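Long-range contact in microcin B17-processing protein McbD (Escherichia coli str. K-12 substr. MG1655, PDB 6GRH), which is needed to process the inactive microcin B17 precursor peptide into the active antibiotic and belongs to the YcaO cyclodehydratase family: residues V111-Q122 with S335-R344. The protein carries 1 engineered substitution. Residues are numbered along the deposited sequence; the frame is centred on the assembly and turned at random.
With EDO (1,2-ethanediol), chain N.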
ATOM      1  N   VAL E 111     -14.982  15.016 -50.430  1.00 35.61           N
ATOM      2  CA  VAL E 111     -14.051  15.163 -49.321  1.00 34.07           C
ATOM      3  C   VAL E 111     -12.763  15.779 -49.824  1.00 33.65           C
ATOM      4  O   VAL E 111     -12.411  15.638 -51.003  1.00 32.73           O
ATOM      5  CB  VAL E 111     -13.706  13.830 -48.617  1.00 33.49           C
ATOM      6  CG1 VAL E 111     -14.927  13.299 -47.896  1.00 33.75           C
ATOM      7  CG2 VAL E 111     -13.151  12.788 -49.581  1.00 33.81           C
ATOM      8  N   ARG E 112     -12.056  16.413 -48.893  1.00 32.48           N
ATOM      9  CA  ARG E 112     -10.826  17.132 -49.173  1.00 32.59           C
ATOM     10  C   ARG E 112      -9.711  16.137 -49.546  1.00 32.32           C
ATOM     11  O   ARG E 112      -9.688  15.009 -49.051  1.00 31.69           O
ATOM     12  CB  ARG E 112     -10.437  18.021 -47.973  1.00 32.13           C
ATOM     13  CG  ARG E 112      -9.890  17.241 -46.774  1.00 31.76           C
ATOM     14  CD  ARG E 112      -9.720  18.103 -45.539  1.00 31.84           C
ATOM     15  NE  ARG E 112     -10.976  18.409 -44.881  1.00 31.70           N
ATOM     16  CZ  ARG E 112     -11.673  17.557 -44.125  1.00 31.83           C
ATOM     17  NH1 ARG E 112     -11.292  16.289 -43.934  1.00 31.17           N
ATOM     18  NH2 ARG E 112     -12.805  17.973 -43.575  1.00 32.01           N
ATOM     19  N   ALA E 113      -8.818  16.550 -50.440  1.00 32.97           N
ATOM     20  CA  ALA E 113      -7.648  15.751 -50.778  1.00 33.04           C
ATOM     21  C   ALA E 113      -6.565  16.620 -51.384  1.00 34.13           C
ATOM     22  O   ALA E 113      -6.823  17.762 -51.795  1.00 36.25           O
ATOM     23  CB  ALA E 113      -8.028  14.628 -51.731  1.00 33.20           C
ATOM     24  N   PHE E 114      -5.358  16.091 -51.455  1.00 33.88           N
ATOM     25  CA  PHE E 114      -4.337  16.700 -52.304  1.00 34.80           C
ATOM     26  C   PHE E 114      -3.635  15.653 -53.139  1.00 34.77           C
ATOM     27  O   PHE E 114      -3.570  14.490 -52.750  1.00 34.01           O
ATOM     28  CB  PHE E 114      -3.344  17.536 -51.480  1.00 34.98           C
ATOM     29  CG  PHE E 114      -2.598  16.771 -50.413  1.00 34.19           C
ATOM     30  CD1 PHE E 114      -1.394  16.110 -50.713  1.00 34.71           C
ATOM     31  CD2 PHE E 114      -3.043  16.770 -49.099  1.00 33.96           C
ATOM     32  CE1 PHE E 114      -0.687  15.431 -49.722  1.00 33.73           C
ATOM     33  CE2 PHE E 114      -2.342  16.088 -48.116  1.00 33.16           C
ATOM     34  CZ  PHE E 114      -1.153  15.429 -48.428  1.00 33.18           C
ATOM     35  N   ASN E 115      -3.129  16.068 -54.296  1.00 35.58           N
ATOM     36  CA  ASN E 115      -2.372  15.182 -55.173  1.00 36.18           C
ATOM     37  C   ASN E 115      -1.044  14.828 -54.491  1.00 35.73           C
ATOM     38  O   ASN E 115      -0.301  15.709 -54.053  1.00 36.01           O
ATOM     39  CB  ASN E 115      -2.148  15.857 -56.543  1.00 37.53           C
ATOM     40  CG  ASN E 115      -1.361  14.987 -57.524  1.00 38.43           C
ATOM     41  OD1 ASN E 115      -0.138  14.843 -57.419  1.00 38.44           O
ATOM     42  ND2 ASN E 115      -2.059  14.430 -58.501  1.00 39.33           N
ATOM     43  N   LEU E 116      -0.754  13.534 -54.411  1.00 35.34           N
ATOM     44  CA  LEU E 116       0.429  13.027 -53.709  1.00 35.16           C
ATOM     45  C   LEU E 116       1.759  13.649 -54.190  1.00 36.18           C
ATOM     46  O   LEU E 116       2.680  13.840 -53.394  1.00 35.89           O
ATOM     47  CB  LEU E 116       0.500  11.501 -53.853  1.00 34.72           C
ATOM     48  CG  LEU E 116       1.660  10.746 -53.193  1.00 34.59           C
ATOM     49  CD1 LEU E 116       1.605  10.907 -51.695  1.00 33.71           C
ATOM     50  CD2 LEU E 116       1.622   9.260 -53.552  1.00 34.59           C
ATOM     51  N   PHE E 117       1.837  13.970 -55.474  1.00 37.50           N
ATOM     52  CA  PHE E 117       3.079  14.445 -56.082  1.00 38.90           C
ATOM     53  C   PHE E 117       3.174  15.970 -56.183  1.00 40.35           C
ATOM     54  O   PHE E 117       4.223  16.539 -55.885  1.00 41.61           O
ATOM     55  CB  PHE E 117       3.243  13.819 -57.460  1.00 39.86           C
ATOM     56  CG  PHE E 117       2.985  12.341 -57.479  1.00 39.12           C
ATOM     57  CD1 PHE E 117       3.852  11.478 -56.834  1.00 38.68           C
ATOM     58  CD2 PHE E 117       1.866  11.823 -58.122  1.00 39.06           C
ATOM     59  CE1 PHE E 117       3.616  10.111 -56.840  1.00 38.54           C
ATOM     60  CE2 PHE E 117       1.622  10.462 -58.133  1.00 38.75           C
ATOM     61  CZ  PHE E 117       2.502   9.601 -57.498  1.00 38.32           C
ATOM     62  N   SER E 118       2.104  16.632 -56.614  1.00 41.01           N
ATOM     63  CA  SER E 118       2.120  18.094 -56.815  1.00 42.05           C
ATOM     64  C   SER E 118       1.659  18.892 -55.586  1.00 42.22           C
ATOM     65  O   SER E 118       1.846  20.109 -55.543  1.00 43.68           O
ATOM     66  CB  SER E 118       1.226  18.462 -58.002  1.00 43.00           C
ATOM     67  OG  SER E 118      -0.139  18.330 -57.655  1.00 42.17           O
ATOM     68  N   LEU E 119       1.050  18.210 -54.609  1.00 41.05           N
ATOM     69  CA  LEU E 119       0.354  18.837 -53.481  1.00 41.26           C
ATOM     70  C   LEU E 119      -0.813  19.752 -53.882  1.00 42.07           C
ATOM     71  O   LEU E 119      -1.303  20.512 -53.047  1.00 41.73           O
ATOM     72  CB  LEU E 119       1.330  19.565 -52.530  1.00 41.06           C
ATOM     73  CG  LEU E 119       2.543  18.735 -52.092  1.00 41.05           C
ATOM     74  CD1 LEU E 119       3.362  19.526 -51.083  1.00 41.13           C
ATOM     75  CD2 LEU E 119       2.113  17.385 -51.522  1.00 40.34           C
ATOM     76  N   GLU E 120      -1.293  19.624 -55.118  1.00 42.92           N
ATOM     77  CA  GLU E 120      -2.420  20.415 -55.594  1.00 44.31           C
ATOM     78  C   GLU E 120      -3.688  19.983 -54.838  1.00 42.87           C
ATOM     79  O   GLU E 120      -4.058  18.807 -54.823  1.00 41.11           O
ATOM     80  CB  GLU E 120      -2.609  20.259 -57.114  1.00 46.29           C
ATOM     81  CG  GLU E 120      -3.918  20.840 -57.644  1.00 48.20           C
ATOM     82  CD  GLU E 120      -4.007  20.909 -59.163  1.00 50.26           C
ATOM     83  OE1 GLU E 120      -3.227  20.240 -59.874  1.00 52.25           O
ATOM     84  OE2 GLU E 120      -4.883  21.641 -59.655  1.00 51.84           O
ATOM     85  N   GLN E 121      -4.331  20.957 -54.214  1.00 42.70           N
ATOM     86  CA  GLN E 121      -5.529  20.714 -53.443  1.00 42.59           C
ATOM     87  C   GLN E 121      -6.716  20.483 -54.357  1.00 42.78           C
ATOM     88  O   GLN E 121      -6.849  21.125 -55.388  1.00 42.44           O
ATOM     89  CB  GLN E 121      -5.817  21.890 -52.529  1.00 43.16           C
ATOM     90  CG  GLN E 121      -4.726  22.114 -51.496  1.00 43.30           C
ATOM     91  CD  GLN E 121      -5.139  23.140 -50.474  1.00 43.76           C
ATOM     92  OE1 GLN E 121      -6.038  22.889 -49.682  1.00 44.19           O
ATOM     93  NE2 GLN E 121      -4.499  24.310 -50.496  1.00 44.79           N
ATOM     94  N   GLN E 122      -7.571  19.548 -53.962  1.00 41.86           N
ATOM     95  CA  GLN E 122      -8.788  19.248 -54.711  1.00 42.13           C
ATOM     96  C   GLN E 122      -9.783  18.509 -53.807  1.00 40.92           C
ATOM     97  O   GLN E 122      -9.632  18.499 -52.585  1.00 39.88           O
ATOM     98  CB  GLN E 122      -8.436  18.430 -55.959  1.00 42.56           C
ATOM     99  CG  GLN E 122      -7.831  17.081 -55.671  1.00 42.11           C
ATOM    100  CD  GLN E 122      -7.840  16.195 -56.893  1.00 43.39           C
ATOM    101  OE1 GLN E 122      -7.054  16.397 -57.811  1.00 44.71           O
ATOM    102  NE2 GLN E 122      -8.742  15.210 -56.918  1.00 43.57           N
ATOM    103  N   SER E 335       1.321   6.549 -62.682  1.00 45.97           N
ATOM    104  CA  SER E 335       0.185   7.484 -62.764  1.00 45.80           C
ATOM    105  C   SER E 335       0.368   8.724 -61.903  1.00 44.91           C
ATOM    106  O   SER E 335       0.737   8.603 -60.744  1.00 43.50           O
ATOM    107  CB  SER E 335      -1.101   6.791 -62.302  1.00 45.70           C
ATOM    108  OG  SER E 335      -2.196   7.704 -62.275  1.00 45.13           O
ATOM    109  N   ASP E 336       0.026   9.894 -62.453  1.00 45.40           N
ATOM    110  CA  ASP E 336      -0.016  11.151 -61.690  1.00 45.90           C
ATOM    111  C   ASP E 336      -1.254  11.256 -60.786  1.00 43.33           C
ATOM    112  O   ASP E 336      -1.307  12.139 -59.937  1.00 41.98           O
ATOM    113  CB  ASP E 336       0.013  12.375 -62.630  1.00 49.54           C
ATOM    114  CG  ASP E 336       1.299  12.461 -63.468  1.00 53.01           C
ATOM    115  OD1 ASP E 336       2.317  11.879 -63.051  1.00 56.23           O
ATOM    116  OD2 ASP E 336       1.306  13.100 -64.555  1.00 56.90           O
ATOM    117  N   ASN E 337      -2.239  10.367 -60.984  1.00 42.19           N
ATOM    118  CA  ASN E 337      -3.539  10.430 -60.325  1.00 40.86           C
ATOM    119  C   ASN E 337      -3.574   9.600 -59.040  1.00 38.88           C
ATOM    120  O   ASN E 337      -4.273   8.585 -58.955  1.00 38.29           O
ATOM    121  CB  ASN E 337      -4.640   9.957 -61.285  1.00 41.99           C
ATOM    122  CG  ASN E 337      -4.800  10.871 -62.471  1.00 43.40           C
ATOM    123  OD1 ASN E 337      -4.804  12.091 -62.317  1.00 43.75           O
ATOM    124  ND2 ASN E 337      -4.924  10.290 -63.670  1.00 44.82           N
ATOM    125  N   ILE E 338      -2.795  10.042 -58.057  1.00 37.24           N
ATOM    126  CA  ILE E 338      -2.777   9.440 -56.731  1.00 36.11           C
ATOM    127  C   ILE E 338      -3.011  10.585 -55.753  1.00 34.94           C
ATOM    128  O   ILE E 338      -2.312  11.611 -55.799  1.00 35.27           O
ATOM    129  CB  ILE E 338      -1.456   8.716 -56.405  1.00 36.40           C
ATOM    130  CG1 ILE E 338      -1.103   7.718 -57.503  1.00 37.88           C
ATOM    131  CG2 ILE E 338      -1.564   7.988 -55.067  1.00 35.57           C
ATOM    132  CD1 ILE E 338       0.152   6.899 -57.235  1.00 37.87           C
ATOM    133  N   PHE E 339      -3.983  10.389 -54.871  1.00 33.81           N
ATOM    134  CA  PHE E 339      -4.506  11.441 -54.018  1.00 33.40           C
ATOM    135  C   PHE E 339      -4.449  11.011 -52.571  1.00 32.07           C
ATOM    136  O   PHE E 339      -4.514   9.821 -52.260  1.00 32.03           O
ATOM    137  CB  PHE E 339      -5.956  11.770 -54.428  1.00 34.33           C
ATOM    138  CG  PHE E 339      -6.077  12.076 -55.873  1.00 35.67           C
ATOM    139  CD1 PHE E 339      -5.625  13.290 -56.361  1.00 36.59           C
ATOM    140  CD2 PHE E 339      -6.513  11.104 -56.767  1.00 36.41           C
ATOM    141  CE1 PHE E 339      -5.646  13.554 -57.717  1.00 37.97           C
ATOM    142  CE2 PHE E 339      -6.563  11.367 -58.112  1.00 38.01           C
ATOM    143  CZ  PHE E 339      -6.130  12.596 -58.595  1.00 38.73           C
ATOM    144  N   VAL E 340      -4.323  11.999 -51.698  1.00 30.72           N
ATOM    145  CA  VAL E 340      -4.317  11.779 -50.285  1.00 29.40           C
ATOM    146  C   VAL E 340      -5.550  12.460 -49.711  1.00 28.88           C
ATOM    147  O   VAL E 340      -5.608  13.690 -49.650  1.00 28.03           O
ATOM    148  CB  VAL E 340      -3.059  12.386 -49.645  1.00 29.20           C
ATOM    149  CG1 VAL E 340      -3.027  12.078 -48.167  1.00 28.71           C
ATOM    150  CG2 VAL E 340      -1.789  11.893 -50.341  1.00 29.64           C
ATOM    151  N   TYR E 341      -6.529  11.658 -49.279  1.00 28.32           N
ATOM    152  CA  TYR E 341      -7.568  12.157 -48.403  1.00 28.03           C
ATOM    153  C   TYR E 341      -6.939  12.399 -47.061  1.00 27.65           C
ATOM    154  O   TYR E 341      -6.114  11.586 -46.594  1.00 27.09           O
ATOM    155  CB  TYR E 341      -8.704  11.151 -48.221  1.00 27.77           C
ATOM    156  CG  TYR E 341      -9.541  11.434 -47.009  1.00 27.39           C
ATOM    157  CD1 TYR E 341     -10.507  12.421 -47.030  1.00 27.74           C
ATOM    158  CD2 TYR E 341      -9.358  10.717 -45.839  1.00 26.89           C
ATOM    159  CE1 TYR E 341     -11.292  12.683 -45.924  1.00 27.72           C
ATOM    160  CE2 TYR E 341     -10.107  10.986 -44.694  1.00 26.39           C
ATOM    161  CZ  TYR E 341     -11.081  11.964 -44.737  1.00 27.10           C
ATOM    162  OH  TYR E 341     -11.826  12.227 -43.606  1.00 26.50           O
ATOM    163  N   TYR E 342      -7.342  13.482 -46.409  1.00 27.73           N
ATOM    164  CA  TYR E 342      -6.807  13.779 -45.074  1.00 27.94           C
ATOM    165  C   TYR E 342      -7.850  14.432 -44.201  1.00 27.51           C
ATOM    166  O   TYR E 342      -8.777  15.099 -44.691  1.00 27.91           O
ATOM    167  CB  TYR E 342      -5.530  14.640 -45.175  1.00 28.74           C
ATOM    168  CG  TYR E 342      -5.798  16.040 -45.627  1.00 30.00           C
ATOM    169  CD1 TYR E 342      -5.891  16.344 -46.969  1.00 31.24           C
ATOM    170  CD2 TYR E 342      -6.012  17.055 -44.698  1.00 30.37           C
ATOM    171  CE1 TYR E 342      -6.189  17.635 -47.387  1.00 32.59           C
ATOM    172  CE2 TYR E 342      -6.304  18.342 -45.097  1.00 31.45           C
ATOM    173  CZ  TYR E 342      -6.415  18.630 -46.427  1.00 32.53           C
ATOM    174  OH  TYR E 342      -6.710  19.925 -46.816  1.00 34.21           O
ATOM    175  N   ALA E 343      -7.722  14.170 -42.903  1.00 26.82           N
ATOM    176  CA  ALA E 343      -8.499  14.836 -41.862  1.00 26.51           C
ATOM    177  C   ALA E 343      -7.576  14.954 -40.639  1.00 26.45           C
ATOM    178  O   ALA E 343      -6.578  14.206 -40.503  1.00 25.89           O
ATOM    179  CB  ALA E 343      -9.729  14.051 -41.510  1.00 26.23           C
ATOM    180  N   ARG E 344      -7.852  15.941 -39.806  1.00 26.37           N
ATOM    181  CA  ARG E 344      -7.081  16.142 -38.594  1.00 26.04           C
ATOM    182  C   ARG E 344      -7.919  16.723 -37.470  1.00 26.19           C
ATOM    183  O   ARG E 344      -8.919  17.418 -37.697  1.00 25.49           O
ATOM    184  CB  ARG E 344      -5.815  16.945 -38.851  1.00 26.41           C
ATOM    185  CG  ARG E 344      -5.997  18.438 -39.068  1.00 27.33           C
ATOM    186  CD  ARG E 344      -6.971  18.747 -40.176  1.00 27.70           C
ATOM    187  NE  ARG E 344      -6.830  20.104 -40.691  1.00 29.12           N
ATOM    188  CZ  ARG E 344      -7.588  20.623 -41.659  1.00 30.33           C
ATOM    189  NH1 ARG E 344      -8.586  19.918 -42.189  1.00 30.20           N
ATOM    190  NH2 ARG E 344      -7.355  21.872 -42.095  1.00 31.32           N
TER
HETATM  191  C1  EDO N 404     -10.811  21.981 -44.240  1.00 61.05           C
HETATM  192  O1  EDO N 404     -10.687  22.626 -42.968  1.00 62.29           O
HETATM  193  C2  EDO N 404      -9.506  21.984 -45.036  1.00 60.72           C
HETATM  194  O2  EDO N 404      -8.552  22.911 -44.507  1.00 60.21           O
HETATM  195  O   HOH W   1     -13.389  14.440 -43.321  1.00 34.94           O
HETATM  196  O   HOH W   2      -6.965  20.315 -49.550  1.00 45.11           O
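Arg112 lies across Tyr342 where two antiparallel strands of the YcaO fold pair. From CB, its CG passes 3.2 Å from Tyr342 O; CD then sits over the Tyr342 ring face, 3.7 Å from the centroid, a CH-pi contact. A bend at chi3 (75°) brings NH1 to the backbone of strand 339-344, where it donates in the guanidinium plane to a lone pair of Tyr342 O (2.9 Å, 164°). NE touches C1 of a bound ethanediol, probably from the crystallisation liquor. NH1 also donates a hydrogen bond to a water that joins it to Tyr341 OH, itself bonded to His63. Farther along, Phe114 and Val340 form an antiparallel hydrogen-bonded pair, and Val340 CB lies over one face of the Phe114 ring near its rim, a CH-pi contact; Phe114 CD2 meets Tyr342 CD1 at 3.6 Å. In the hairpin loop, Asn115 makes an Asx turn: with CG anti to the backbone N (chi1 -180°), ND2 reaches Asp336 O (2.8 Å), while OD1 accepts from Phe117 N and Ser118 N, from opposite faces of the amide. Leu116 N donates to Ile338 O (2.8 Å), and Phe117 CZ packs on Ile338 CD1. The McbB chain packs against Phe114 and Tyr342, its Ser35 bonding Tyr342 OH. Arg112 NE and Arg344 NH1 approach to 3.9 Å; Tyr342 O on Arg112 NH1, with Gln288 OE1 and Thr31 O of McbB on Arg344 NH1 and NE, probably ease this like-charge proximity, so the partner subunit completes the polar end.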